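Long-range contact in chitinase (Thermococcus chitonophagus, PDB 5XSW), which probably hydrolyses chitin as an endo-acting glycosidase, its helical domain holding a bound sugar ligand in this crystal form: residues Met190-Trp198 with Phe453-Trp464. Residues are numbered along the deposited sequence; the frame is centred on the assembly and turned at random.
Sequences MGLALAYEW and FLTILRVAMKHW
Arg458 NH2 reaches Glu197 OE1 at 2.9 Å, and Arg458 NE meets Glu197 OE2 at 3.0 Å along an almost straight N-H, a side-on, two-nitrogen salt bridge that pairs buried charges between helices. The grip is not coplanar: carboxylate and guanidinium planes lie 64° apart, and NE comes from above the carboxylate. Glu197 bends at chi2 (62°), bringing its acid onto Arg458 while its stem sits as a knob among Leu454, Leu457, Arg458 and Met461. A leucine in place of Arg458 would probably leave the Glu197 carboxylate buried without its countercharge, and Pro159 O without its hydrogen bond from NH1.

Apolar contacts continue the seam in both directions. Met190 lays CG over one face of the Phe453 ring, 3.9 Å from its centroid, in a CH-pi contact, while Ala193 CB abuts that ring's edge. Toward the C-terminal ends of both segments, the edge of Trp464 meets the face of the Trp198 indole in a T-shaped (edge-to-face) pair, Trp464 CZ3 standing 3.7 Å above the Trp198 plane, and Trp464 CH2 touches Leu194 CD1.

The axes of segments 190-198 and 453-461 approach to 10.2 Å, crossing at -59°, within the helical domain; helix 399-412 packs against both segments, helix 203-214 against 190-198, and helix 421-439 against 453-464.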
loop_
_atom_site.group_PDB
_atom_site.type_symbol
_atom_site.label_atom_id
_atom_site.label_comp_id
_atom_site.label_asym_id
_atom_site.label_seq_id
_atom_site.Cartn_x
_atom_site.Cartn_y
_atom_site.Cartn_z
ATOM N N MET A 190 -3.735 -25.522 8.290
ATOM C CA MET A 190 -5.055 -25.013 8.671
ATOM C C MET A 190 -5.345 -23.615 8.121
ATOM O O MET A 190 -6.491 -23.299 7.822
ATOM C CB MET A 190 -5.237 -25.019 10.216
ATOM C CG MET A 190 -5.350 -26.468 10.730
ATOM S SD MET A 190 -5.697 -26.475 12.535
ATOM C CE MET A 190 -4.111 -26.220 13.122
ATOM N N GLY A 191 -4.326 -22.755 8.013
ATOM C CA GLY A 191 -4.540 -21.448 7.395
ATOM C C GLY A 191 -4.901 -21.574 5.910
ATOM O O GLY A 191 -5.765 -20.829 5.442
ATOM N N LEU A 192 -4.238 -22.479 5.186
ATOM C CA LEU A 192 -4.577 -22.747 3.778
ATOM C C LEU A 192 -6.057 -23.189 3.718
ATOM O O LEU A 192 -6.754 -22.883 2.788
ATOM C CB LEU A 192 -3.701 -23.863 3.173
ATOM C CG LEU A 192 -2.204 -23.564 2.868
ATOM C CD1 LEU A 192 -1.432 -24.832 2.467
ATOM C CD2 LEU A 192 -2.087 -22.393 1.836
ATOM N N ALA A 193 -6.483 -23.995 4.694
ATOM C CA ALA A 193 -7.821 -24.603 4.612
ATOM C C ALA A 193 -8.837 -23.505 4.798
ATOM O O ALA A 193 -9.913 -23.519 4.191
ATOM C CB ALA A 193 -8.005 -25.729 5.691
ATOM N N LEU A 194 -8.522 -22.542 5.659
ATOM C CA LEU A 194 -9.470 -21.477 5.903
ATOM C C LEU A 194 -9.498 -20.562 4.669
ATOM O O LEU A 194 -10.568 -20.068 4.309
ATOM C CB LEU A 194 -9.123 -20.648 7.169
ATOM C CG LEU A 194 -10.012 -19.408 7.425
ATOM C CD1 LEU A 194 -11.514 -19.857 7.498
ATOM C CD2 LEU A 194 -9.626 -18.662 8.720
ATOM N N ALA A 195 -8.348 -20.310 4.044
ATOM C CA ALA A 195 -8.357 -19.509 2.812
ATOM C C ALA A 195 -9.258 -20.166 1.746
ATOM O O ALA A 195 -9.946 -19.503 1.004
ATOM C CB ALA A 195 -6.892 -19.349 2.237
ATOM N N TYR A 196 -9.156 -21.486 1.654
ATOM C CA TYR A 196 -9.955 -22.296 0.714
ATOM C C TYR A 196 -11.446 -22.155 1.031
ATOM O O TYR A 196 -12.223 -21.756 0.215
ATOM C CB TYR A 196 -9.516 -23.753 0.862
ATOM C CG TYR A 196 -10.199 -24.784 -0.024
ATOM C CD1 TYR A 196 -10.718 -24.450 -1.274
ATOM C CD2 TYR A 196 -10.274 -26.125 0.391
ATOM C CE1 TYR A 196 -11.304 -25.438 -2.095
ATOM C CE2 TYR A 196 -10.871 -27.095 -0.406
ATOM C CZ TYR A 196 -11.394 -26.743 -1.632
ATOM O OH TYR A 196 -11.960 -27.728 -2.428
ATOM N N GLU A 197 -11.837 -22.464 2.257
ATOM C CA GLU A 197 -13.263 -22.464 2.597
ATOM C C GLU A 197 -13.848 -21.053 2.613
ATOM O O GLU A 197 -14.991 -20.808 2.188
ATOM C CB GLU A 197 -13.489 -23.203 3.973
ATOM C CG GLU A 197 -15.010 -23.388 4.331
ATOM C CD GLU A 197 -15.778 -24.270 3.313
ATOM O OE1 GLU A 197 -15.168 -25.145 2.610
ATOM O OE2 GLU A 197 -17.013 -24.111 3.243
ATOM N N TRP A 198 -13.082 -20.095 3.107
ATOM C CA TRP A 198 -13.553 -18.725 3.170
ATOM C C TRP A 198 -13.551 -18.047 1.791
ATOM O O TRP A 198 -14.580 -17.496 1.375
ATOM C CB TRP A 198 -12.666 -17.912 4.166
ATOM C CG TRP A 198 -13.282 -16.644 4.677
ATOM C CD1 TRP A 198 -14.462 -16.039 4.273
ATOM C CD2 TRP A 198 -12.737 -15.815 5.692
ATOM N NE1 TRP A 198 -14.674 -14.900 5.021
ATOM C CE2 TRP A 198 -13.629 -14.750 5.902
ATOM C CE3 TRP A 198 -11.582 -15.898 6.487
ATOM C CZ2 TRP A 198 -13.379 -13.746 6.844
ATOM C CZ3 TRP A 198 -11.360 -14.931 7.427
ATOM C CH2 TRP A 198 -12.252 -13.851 7.587
ATOM N N PHE A 453 -11.125 -31.441 8.622
ATOM C CA PHE A 453 -11.006 -30.030 9.006
ATOM C C PHE A 453 -11.974 -29.080 8.253
ATOM O O PHE A 453 -12.424 -28.078 8.819
ATOM C CB PHE A 453 -9.516 -29.529 8.868
ATOM C CG PHE A 453 -9.298 -28.182 9.537
ATOM C CD1 PHE A 453 -9.466 -28.046 10.894
ATOM C CD2 PHE A 453 -8.943 -27.050 8.787
ATOM C CE1 PHE A 453 -9.316 -26.791 11.539
ATOM C CE2 PHE A 453 -8.770 -25.806 9.391
ATOM C CZ PHE A 453 -8.956 -25.661 10.767
ATOM N N LEU A 454 -12.338 -29.372 6.994
ATOM C CA LEU A 454 -13.332 -28.508 6.356
ATOM C C LEU A 454 -14.674 -28.528 7.096
ATOM O O LEU A 454 -15.361 -27.502 7.195
ATOM C CB LEU A 454 -13.596 -28.910 4.900
ATOM C CG LEU A 454 -12.496 -28.528 3.897
ATOM C CD1 LEU A 454 -12.898 -28.958 2.441
ATOM C CD2 LEU A 454 -12.266 -26.979 3.987
ATOM N N THR A 455 -15.018 -29.690 7.645
ATOM C CA THR A 455 -16.310 -29.782 8.390
ATOM C C THR A 455 -16.226 -28.950 9.687
ATOM O O THR A 455 -17.143 -28.204 10.036
ATOM C CB THR A 455 -16.658 -31.274 8.638
ATOM O OG1 THR A 455 -16.918 -31.904 7.372
ATOM C CG2 THR A 455 -17.960 -31.375 9.501
ATOM N N ILE A 456 -15.058 -28.991 10.350
ATOM C CA ILE A 456 -14.825 -28.150 11.522
ATOM C C ILE A 456 -14.957 -26.672 11.169
ATOM O O ILE A 456 -15.619 -25.869 11.870
ATOM C CB ILE A 456 -13.416 -28.389 12.128
ATOM C CG1 ILE A 456 -13.265 -29.811 12.709
ATOM C CG2 ILE A 456 -13.095 -27.237 13.134
ATOM C CD1 ILE A 456 -14.119 -30.062 14.034
ATOM N N LEU A 457 -14.310 -26.275 10.076
ATOM C CA LEU A 457 -14.466 -24.874 9.611
ATOM C C LEU A 457 -15.943 -24.463 9.345
ATOM O O LEU A 457 -16.381 -23.353 9.717
ATOM C CB LEU A 457 -13.644 -24.648 8.335
ATOM C CG LEU A 457 -12.093 -24.603 8.547
ATOM C CD1 LEU A 457 -11.329 -24.401 7.208
ATOM C CD2 LEU A 457 -11.712 -23.502 9.573
ATOM N N ARG A 458 -16.693 -25.360 8.729
ATOM C CA ARG A 458 -18.103 -25.073 8.390
ATOM C C ARG A 458 -18.937 -24.937 9.638
ATOM O O ARG A 458 -19.778 -24.028 9.742
ATOM C CB ARG A 458 -18.669 -26.197 7.488
ATOM C CG ARG A 458 -18.130 -26.048 6.080
ATOM C CD ARG A 458 -18.509 -27.135 5.106
ATOM N NE ARG A 458 -17.684 -26.962 3.915
ATOM C CZ ARG A 458 -17.346 -27.932 3.095
ATOM N NH1 ARG A 458 -17.780 -29.165 3.302
ATOM N NH2 ARG A 458 -16.539 -27.686 2.081
ATOM N N VAL A 459 -18.666 -25.806 10.616
ATOM C CA VAL A 459 -19.328 -25.652 11.908
ATOM C C VAL A 459 -19.017 -24.318 12.495
ATOM O O VAL A 459 -19.931 -23.587 12.905
ATOM C CB VAL A 459 -18.922 -26.763 12.864
ATOM C CG1 VAL A 459 -19.329 -26.407 14.287
ATOM C CG2 VAL A 459 -19.586 -28.052 12.392
ATOM N N ALA A 460 -17.735 -23.945 12.518
ATOM C CA ALA A 460 -17.415 -22.605 13.045
ATOM C C ALA A 460 -18.119 -21.517 12.255
ATOM O O ALA A 460 -18.648 -20.549 12.835
ATOM C CB ALA A 460 -15.862 -22.362 13.015
ATOM N N MET A 461 -18.098 -21.647 10.921
ATOM C CA MET A 461 -18.609 -20.550 10.086
ATOM C C MET A 461 -20.116 -20.373 10.093
ATOM O O MET A 461 -20.636 -19.305 9.692
ATOM C CB MET A 461 -18.119 -20.728 8.620
ATOM C CG MET A 461 -16.567 -20.518 8.581
ATOM S SD MET A 461 -15.875 -20.843 6.950
ATOM C CE MET A 461 -16.332 -19.346 6.085
ATOM N N LYS A 462 -20.826 -21.401 10.562
ATOM C CA LYS A 462 -22.270 -21.258 10.803
ATOM C C LYS A 462 -22.490 -20.105 11.753
ATOM O O LYS A 462 -23.529 -19.499 11.753
ATOM C CB LYS A 462 -22.861 -22.551 11.395
ATOM C CG LYS A 462 -23.011 -23.715 10.415
ATOM C CD LYS A 462 -24.279 -23.396 9.508
ATOM C CE LYS A 462 -24.623 -24.500 8.508
ATOM N NZ LYS A 462 -25.734 -24.058 7.558
ATOM N N HIS A 463 -21.531 -19.798 12.602
ATOM C CA HIS A 463 -21.660 -18.683 13.526
ATOM C C HIS A 463 -21.083 -17.358 13.042
ATOM O O HIS A 463 -21.125 -16.389 13.730
ATOM C CB HIS A 463 -21.065 -19.019 14.883
ATOM C CG HIS A 463 -21.671 -20.212 15.530
ATOM N ND1 HIS A 463 -22.522 -20.120 16.600
ATOM C CD2 HIS A 463 -21.555 -21.523 15.257
ATOM C CE1 HIS A 463 -22.902 -21.324 16.957
ATOM N NE2 HIS A 463 -22.331 -22.194 16.156
ATOM N N TRP A 464 -20.523 -17.311 11.810
ATOM C CA TRP A 464 -19.909 -16.076 11.316
ATOM C C TRP A 464 -20.935 -15.150 10.643
ATOM O O TRP A 464 -21.927 -15.611 10.086
ATOM C CB TRP A 464 -18.767 -16.426 10.347
ATOM C CG TRP A 464 -17.543 -17.034 11.007
ATOM C CD1 TRP A 464 -17.463 -17.603 12.250
ATOM C CD2 TRP A 464 -16.229 -17.148 10.432
ATOM N NE1 TRP A 464 -16.189 -18.071 12.481
ATOM C CE2 TRP A 464 -15.409 -17.793 11.380
ATOM C CE3 TRP A 464 -15.670 -16.770 9.191
ATOM C CZ2 TRP A 464 -14.050 -18.067 11.141
ATOM C CZ3 TRP A 464 -14.326 -17.040 8.954
ATOM C CH2 TRP A 464 -13.534 -17.693 9.919
#